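Local coordinates for coenzyme F420-dependent N(5),N(10)-methenyltetrahydromethanopterin reductase-related protein (Desulfurobacterium thermolithotrophum DSM 11699, PDB 6HUZ) that is a bacterial paralog of [Fe]-hydrogenase that binds the iron-guanylylpyridinol cofactor and uses tetrahydrofolate derivatives as substrates, at residues Glu138-Ile150 against His158-Val172. Numbering follows the deposited sequence.
Sequences EDIGFSTMHPAAI and HYLIATNELLRKPIV. With FE9 (iron-guanylyl pyridinol cofactor), chain B.
Thr144 and His146 share one acceptor, the carbonyl of Leu160. Thr144 OG1 donates to Leu160 O at 2.8 Å from above the carbonyl plane, while His146 N meets it in plane; Leu160 N returns a bond to His146 O. With OG1 between its backbone N and carbonyl carbon (chi1 66°), the threonine's short hydroxyl also takes a weak bond from Ala162 N. Ser143, small enough to fit against the neighbouring strand, sets OG on a lone pair of Ala162 O. Met145, flexible enough to bend twice, lays CE over the Tyr159 ring, 3.6 Å from its centroid, a CH-pi and Met-aromatic contact. Behind the cofactor-binding turn, the ring N-H ending His158 can reach a backbone carbonyl: NE2 donates to Ala148 O (3.2 Å) in its own ring plane but from above that of the carbonyl. Replacing this imidazole by an alanine is likely to leave Ala148 O without its donor and the turn freer to shift. Against this tight, buried middle, exposed Arg168, Lys169 and Pro170 do not touch 138-150; the chain returns at Ile171 and Val172. A single antiparallel hydrogen-bonded pair, His146 with Leu160, joins strand 158-163 to the chain leaving strand 141-144, an outermost strand of the Rossmann-like parallel sheet, for the iron-guanylylpyridinol pocket.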
loop_
_atom_site.group_PDB
_atom_site.type_symbol
_atom_site.label_atom_id
_atom_site.label_comp_id
_atom_site.label_asym_id
_atom_site.label_seq_id
_atom_site.Cartn_x
_atom_site.Cartn_y
_atom_site.Cartn_z
ATOM N N GLU A 138 31.003 -16.677 -10.663
ATOM C CA GLU A 138 30.367 -16.637 -9.342
ATOM C C GLU A 138 31.027 -15.590 -8.448
ATOM O O GLU A 138 30.546 -15.334 -7.355
ATOM C CB GLU A 138 30.450 -18.008 -8.668
ATOM C CG GLU A 138 29.588 -19.054 -9.343
ATOM C CD GLU A 138 30.199 -19.704 -10.569
ATOM O OE1 GLU A 138 31.346 -19.357 -10.945
ATOM O OE2 GLU A 138 29.518 -20.571 -11.160
ATOM N N ASP A 139 32.136 -15.006 -8.906
ATOM C CA ASP A 139 32.858 -13.981 -8.171
ATOM C C ASP A 139 32.232 -12.616 -8.420
ATOM O O ASP A 139 32.443 -11.690 -7.641
ATOM C CB ASP A 139 34.322 -13.952 -8.638
ATOM C CG ASP A 139 34.462 -13.542 -10.091
ATOM O OD1 ASP A 139 33.975 -14.289 -10.970
ATOM O OD2 ASP A 139 35.043 -12.477 -10.349
ATOM N N ILE A 140 31.488 -12.470 -9.519
ATOM C CA ILE A 140 30.877 -11.185 -9.825
ATOM C C ILE A 140 29.779 -10.831 -8.844
ATOM O O ILE A 140 28.903 -11.651 -8.555
ATOM C CB ILE A 140 30.375 -11.118 -11.285
ATOM C CG1 ILE A 140 31.600 -11.219 -12.243
ATOM C CG2 ILE A 140 29.583 -9.826 -11.517
ATOM C CD1 ILE A 140 31.434 -10.572 -13.556
ATOM N N GLY A 141 29.846 -9.593 -8.355
ATOM C CA GLY A 141 28.884 -9.045 -7.417
ATOM C C GLY A 141 27.793 -8.249 -8.097
ATOM O O GLY A 141 27.985 -7.714 -9.184
ATOM N N PHE A 142 26.630 -8.170 -7.460
ATOM C CA PHE A 142 25.469 -7.438 -7.985
ATOM C C PHE A 142 24.942 -6.488 -6.958
ATOM O O PHE A 142 24.629 -6.905 -5.856
ATOM C CB PHE A 142 24.356 -8.411 -8.383
ATOM C CG PHE A 142 24.785 -9.213 -9.578
ATOM C CD1 PHE A 142 25.516 -10.377 -9.422
ATOM C CD2 PHE A 142 24.514 -8.771 -10.864
ATOM C CE1 PHE A 142 25.915 -11.110 -10.522
ATOM C CE2 PHE A 142 24.930 -9.500 -11.956
ATOM C CZ PHE A 142 25.631 -10.660 -11.779
ATOM N N SER A 143 24.839 -5.211 -7.304
ATOM C CA SER A 143 24.335 -4.195 -6.380
ATOM C C SER A 143 23.807 -3.027 -7.200
ATOM O O SER A 143 23.417 -3.236 -8.349
ATOM C CB SER A 143 25.444 -3.747 -5.437
ATOM O OG SER A 143 24.988 -2.833 -4.455
ATOM N N THR A 144 23.765 -1.814 -6.631
ATOM C CA THR A 144 23.222 -0.656 -7.338
ATOM C C THR A 144 23.956 0.621 -7.005
ATOM O O THR A 144 24.598 0.740 -5.968
ATOM C CB THR A 144 21.692 -0.359 -6.921
ATOM O OG1 THR A 144 21.577 0.047 -5.539
ATOM C CG2 THR A 144 20.735 -1.534 -7.148
ATOM N N MET A 145 23.824 1.603 -7.900
ATOM C CA MET A 145 24.361 2.938 -7.698
ATOM C C MET A 145 23.181 3.777 -8.162
ATOM O O MET A 145 23.273 4.524 -9.124
ATOM C CB MET A 145 25.658 3.189 -8.490
ATOM C CG MET A 145 26.910 2.634 -7.772
ATOM S SD MET A 145 27.343 3.372 -6.170
ATOM C CE MET A 145 27.942 4.913 -6.649
ATOM N N HIS A 146 22.038 3.611 -7.456
ATOM C CA HIS A 146 20.800 4.295 -7.780
ATOM C C HIS A 146 20.896 5.749 -7.293
ATOM O O HIS A 146 20.971 5.991 -6.089
ATOM C CB HIS A 146 19.604 3.564 -7.166
ATOM C CG HIS A 146 18.300 3.987 -7.748
ATOM N ND1 HIS A 146 18.007 5.323 -7.957
ATOM C CD2 HIS A 146 17.236 3.239 -8.124
ATOM C CE1 HIS A 146 16.774 5.347 -8.436
ATOM N NE2 HIS A 146 16.281 4.117 -8.573
ATOM N N PRO A 147 20.909 6.713 -8.245
ATOM C CA PRO A 147 21.009 8.130 -7.857
ATOM C C PRO A 147 19.795 8.687 -7.124
ATOM O O PRO A 147 19.960 9.676 -6.408
ATOM C CB PRO A 147 21.245 8.854 -9.182
ATOM C CG PRO A 147 20.728 7.955 -10.229
ATOM C CD PRO A 147 20.805 6.548 -9.716
ATOM N N ALA A 148 18.595 8.086 -7.333
ATOM C CA ALA A 148 17.306 8.488 -6.707
ATOM C C ALA A 148 17.236 10.008 -6.867
ATOM O O ALA A 148 16.955 10.763 -5.929
ATOM C CB ALA A 148 17.307 8.104 -5.222
ATOM N N ALA A 149 17.590 10.436 -8.078
ATOM C CA ALA A 149 17.699 11.840 -8.493
ATOM C C ALA A 149 18.330 11.806 -9.880
ATOM O O ALA A 149 18.746 10.734 -10.331
ATOM C CB ALA A 149 18.648 12.605 -7.527
ATOM N N ILE A 150 18.403 12.963 -10.559
ATOM C CA ILE A 150 19.036 13.012 -11.858
ATOM C C ILE A 150 20.480 13.528 -11.640
ATOM O O ILE A 150 20.661 14.710 -11.303
ATOM C CB ILE A 150 18.252 13.930 -12.840
ATOM C CG1 ILE A 150 16.822 13.328 -13.081
ATOM C CG2 ILE A 150 19.041 14.132 -14.149
ATOM C CD1 ILE A 150 15.877 14.298 -13.878
ATOM N N HIS A 158 23.381 11.826 -3.192
ATOM C CA HIS A 158 23.468 10.524 -2.521
ATOM C C HIS A 158 23.324 9.441 -3.536
ATOM O O HIS A 158 23.001 9.706 -4.691
ATOM C CB HIS A 158 22.178 10.403 -1.589
ATOM C CG HIS A 158 20.950 10.824 -2.356
ATOM N ND1 HIS A 158 20.515 12.142 -2.352
ATOM C CD2 HIS A 158 20.195 10.121 -3.230
ATOM C CE1 HIS A 158 19.487 12.186 -3.188
ATOM N NE2 HIS A 158 19.264 10.997 -3.747
ATOM N N TYR A 159 23.503 8.209 -3.091
ATOM C CA TYR A 159 23.285 7.017 -3.907
ATOM C C TYR A 159 22.603 5.953 -2.995
ATOM O O TYR A 159 22.906 5.881 -1.795
ATOM C CB TYR A 159 24.581 6.417 -4.427
ATOM C CG TYR A 159 25.204 7.162 -5.584
ATOM C CD1 TYR A 159 24.623 7.140 -6.846
ATOM C CD2 TYR A 159 26.385 7.882 -5.421
ATOM C CE1 TYR A 159 25.195 7.812 -7.915
ATOM C CE2 TYR A 159 26.971 8.556 -6.488
ATOM C CZ TYR A 159 26.368 8.522 -7.734
ATOM O OH TYR A 159 26.907 9.191 -8.798
ATOM N N LEU A 160 21.723 5.133 -3.582
ATOM C CA LEU A 160 21.083 4.033 -2.896
ATOM C C LEU A 160 21.866 2.827 -3.379
ATOM O O LEU A 160 21.952 2.605 -4.595
ATOM C CB LEU A 160 19.599 3.916 -3.262
ATOM C CG LEU A 160 18.753 5.149 -3.003
ATOM C CD1 LEU A 160 17.252 4.806 -3.153
ATOM C CD2 LEU A 160 19.010 5.715 -1.638
ATOM N N ILE A 161 22.452 2.074 -2.430
ATOM C CA ILE A 161 23.302 0.901 -2.667
ATOM C C ILE A 161 22.672 -0.345 -2.095
ATOM O O ILE A 161 22.442 -0.463 -0.877
ATOM C CB ILE A 161 24.747 1.144 -2.103
ATOM C CG1 ILE A 161 25.406 2.343 -2.799
ATOM C CG2 ILE A 161 25.647 -0.102 -2.250
ATOM C CD1 ILE A 161 26.556 2.939 -1.977
ATOM N N ALA A 162 22.382 -1.286 -2.974
ATOM C CA ALA A 162 21.708 -2.529 -2.568
ATOM C C ALA A 162 22.577 -3.453 -1.728
ATOM O O ALA A 162 23.706 -3.720 -2.093
ATOM C CB ALA A 162 21.224 -3.280 -3.809
ATOM N N THR A 163 22.030 -3.964 -0.621
ATOM C CA THR A 163 22.732 -4.892 0.257
ATOM C C THR A 163 22.029 -6.267 0.184
ATOM O O THR A 163 21.012 -6.411 -0.490
ATOM C CB THR A 163 22.706 -4.395 1.712
ATOM O OG1 THR A 163 21.385 -4.552 2.226
ATOM C CG2 THR A 163 23.176 -2.949 1.849
ATOM N N ASN A 164 22.581 -7.265 0.904
ATOM C CA ASN A 164 22.023 -8.616 0.951
ATOM C C ASN A 164 20.891 -8.730 1.978
ATOM O O ASN A 164 20.326 -9.811 2.138
ATOM C CB ASN A 164 23.114 -9.624 1.322
ATOM C CG ASN A 164 24.266 -9.655 0.341
ATOM O OD1 ASN A 164 24.070 -9.831 -0.863
ATOM N ND2 ASN A 164 25.499 -9.481 0.826
ATOM N N GLU A 165 20.566 -7.646 2.689
ATOM C CA GLU A 165 19.521 -7.706 3.687
ATOM C C GLU A 165 18.171 -8.108 3.081
ATOM O O GLU A 165 17.802 -7.632 2.001
ATOM C CB GLU A 165 19.443 -6.381 4.460
ATOM C CG GLU A 165 18.475 -6.438 5.633
ATOM C CD GLU A 165 18.659 -5.287 6.598
ATOM O OE1 GLU A 165 18.851 -4.139 6.130
ATOM O OE2 GLU A 165 18.609 -5.534 7.825
ATOM N N LEU A 166 17.468 -9.030 3.782
ATOM C CA LEU A 166 16.172 -9.612 3.415
ATOM C C LEU A 166 16.292 -10.666 2.306
ATOM O O LEU A 166 15.273 -11.253 1.962
ATOM C CB LEU A 166 15.123 -8.553 3.036
ATOM C CG LEU A 166 14.926 -7.455 4.058
ATOM C CD1 LEU A 166 13.772 -6.568 3.677
ATOM C CD2 LEU A 166 14.689 -8.027 5.423
ATOM N N LEU A 167 17.521 -10.941 1.773
ATOM C CA LEU A 167 17.672 -11.946 0.717
ATOM C C LEU A 167 17.981 -13.318 1.306
ATOM O O LEU A 167 18.596 -13.408 2.371
ATOM C CB LEU A 167 18.816 -11.598 -0.274
ATOM C CG LEU A 167 18.743 -10.248 -0.978
ATOM C CD1 LEU A 167 19.912 -10.107 -2.007
ATOM C CD2 LEU A 167 17.367 -10.054 -1.635
ATOM N N ARG A 168 17.604 -14.388 0.575
ATOM C CA ARG A 168 17.872 -15.762 1.013
ATOM C C ARG A 168 19.319 -16.143 0.751
ATOM O O ARG A 168 19.904 -16.887 1.546
ATOM C CB ARG A 168 16.913 -16.737 0.325
ATOM C CG ARG A 168 15.430 -16.411 0.627
ATOM C CD ARG A 168 14.512 -17.260 -0.216
ATOM N NE ARG A 168 14.432 -18.636 0.279
ATOM C CZ ARG A 168 13.700 -19.023 1.323
ATOM N NH1 ARG A 168 12.971 -18.138 2.002
ATOM N NH2 ARG A 168 13.687 -20.297 1.698
ATOM N N LYS A 169 19.908 -15.635 -0.369
ATOM C CA LYS A 169 21.295 -15.882 -0.759
ATOM C C LYS A 169 21.937 -14.531 -1.091
ATOM O O LYS A 169 21.275 -13.644 -1.629
ATOM C CB LYS A 169 21.383 -16.792 -1.991
ATOM C CG LYS A 169 20.954 -18.220 -1.707
ATOM C CD LYS A 169 21.430 -19.204 -2.782
ATOM C CE LYS A 169 20.433 -19.404 -3.900
ATOM N NZ LYS A 169 20.666 -20.683 -4.623
ATOM N N PRO A 170 23.219 -14.340 -0.765
ATOM C CA PRO A 170 23.851 -13.051 -1.065
ATOM C C PRO A 170 24.101 -12.875 -2.551
ATOM O O PRO A 170 24.290 -13.860 -3.260
ATOM C CB PRO A 170 25.156 -13.117 -0.276
ATOM C CG PRO A 170 25.492 -14.563 -0.293
ATOM C CD PRO A 170 24.171 -15.267 -0.131
ATOM N N ILE A 171 24.093 -11.611 -3.016
ATOM C CA ILE A 171 24.344 -11.256 -4.415
ATOM C C ILE A 171 25.575 -10.330 -4.513
ATOM O O ILE A 171 26.051 -10.054 -5.621
ATOM C CB ILE A 171 23.103 -10.603 -5.040
ATOM C CG1 ILE A 171 22.714 -9.309 -4.304
ATOM C CG2 ILE A 171 21.961 -11.600 -5.055
ATOM C CD1 ILE A 171 21.689 -8.419 -5.080
ATOM N N VAL A 172 26.088 -9.836 -3.364
ATOM C CA VAL A 172 27.257 -8.950 -3.363
ATOM C C VAL A 172 28.113 -9.195 -2.090
ATOM O O VAL A 172 27.586 -9.623 -1.067
ATOM C CB VAL A 172 26.780 -7.466 -3.485
ATOM C CG1 VAL A 172 25.896 -7.062 -2.294
ATOM C CG2 VAL A 172 27.960 -6.498 -3.666
HETATM O O2 FE9 B . 15.442 8.977 -15.997
HETATM FE FE FE9 B . 16.891 7.731 -13.400
HETATM C C1F FE9 B . 17.876 9.269 -13.537
HETATM O O1F FE9 B . 18.489 10.218 -13.618
HETATM C C2F FE9 B . 16.885 7.947 -11.577
HETATM O O2F FE9 B . 16.919 8.074 -10.455
HETATM C C8 FE9 B . 18.389 6.555 -13.351
HETATM O O18 FE9 B . 19.017 6.330 -12.332
HETATM C C7 FE9 B . 18.793 5.865 -14.643
HETATM C C6 FE9 B . 17.993 6.529 -15.728
HETATM N N1 FE9 B . 17.030 7.473 -15.334
HETATM C C5 FE9 B . 18.244 6.205 -17.141
HETATM C C5M FE9 B . 19.259 5.155 -17.494
HETATM C C4 FE9 B . 17.445 6.894 -18.167
HETATM C C3 FE9 B . 16.421 7.889 -17.743
HETATM C C3M FE9 B . 15.580 8.649 -18.736
HETATM C C2 FE9 B . 16.253 8.163 -16.266
HETATM O O3P FE9 B . 17.640 6.516 -19.460
HETATM P P1 FE9 B . 18.504 7.370 -20.524
HETATM O O1P FE9 B . 18.617 8.746 -20.064
HETATM O O2P FE9 B . 17.650 7.402 -21.897
HETATM O "O5'" FE9 B . 19.914 6.636 -20.633
HETATM C "C5'" FE9 B . 20.076 5.382 -21.277
HETATM C "C4'" FE9 B . 21.396 5.460 -22.037
HETATM O "O4'" FE9 B . 21.718 4.179 -22.565
HETATM C "C1'" FE9 B . 22.393 4.378 -23.800
HETATM C "C2'" FE9 B . 21.642 5.529 -24.434
HETATM O "O2'" FE9 B . 22.369 6.206 -25.468
HETATM C "C3'" FE9 B . 21.345 6.414 -23.229
HETATM O "O3'" FE9 B . 22.316 7.446 -23.048
HETATM N N9A FE9 B . 22.425 3.113 -24.558
HETATM C C4A FE9 B . 23.418 2.263 -24.431
HETATM N N3A FE9 B . 24.583 2.301 -23.745
HETATM C C2A FE9 B . 25.447 1.273 -23.873
HETATM N N2A FE9 B . 26.580 1.332 -23.138
HETATM N N1A FE9 B . 25.228 0.205 -24.665
HETATM C C6A FE9 B . 24.132 0.094 -25.436
HETATM O O6A FE9 B . 23.935 -0.905 -26.148
HETATM C C5A FE9 B . 23.120 1.148 -25.340
HETATM N N7A FE9 B . 21.926 1.404 -25.895
HETATM C C8A FE9 B . 21.513 2.602 -25.408
HETATM O O HOH W 1 14.730 8.322 -13.585
#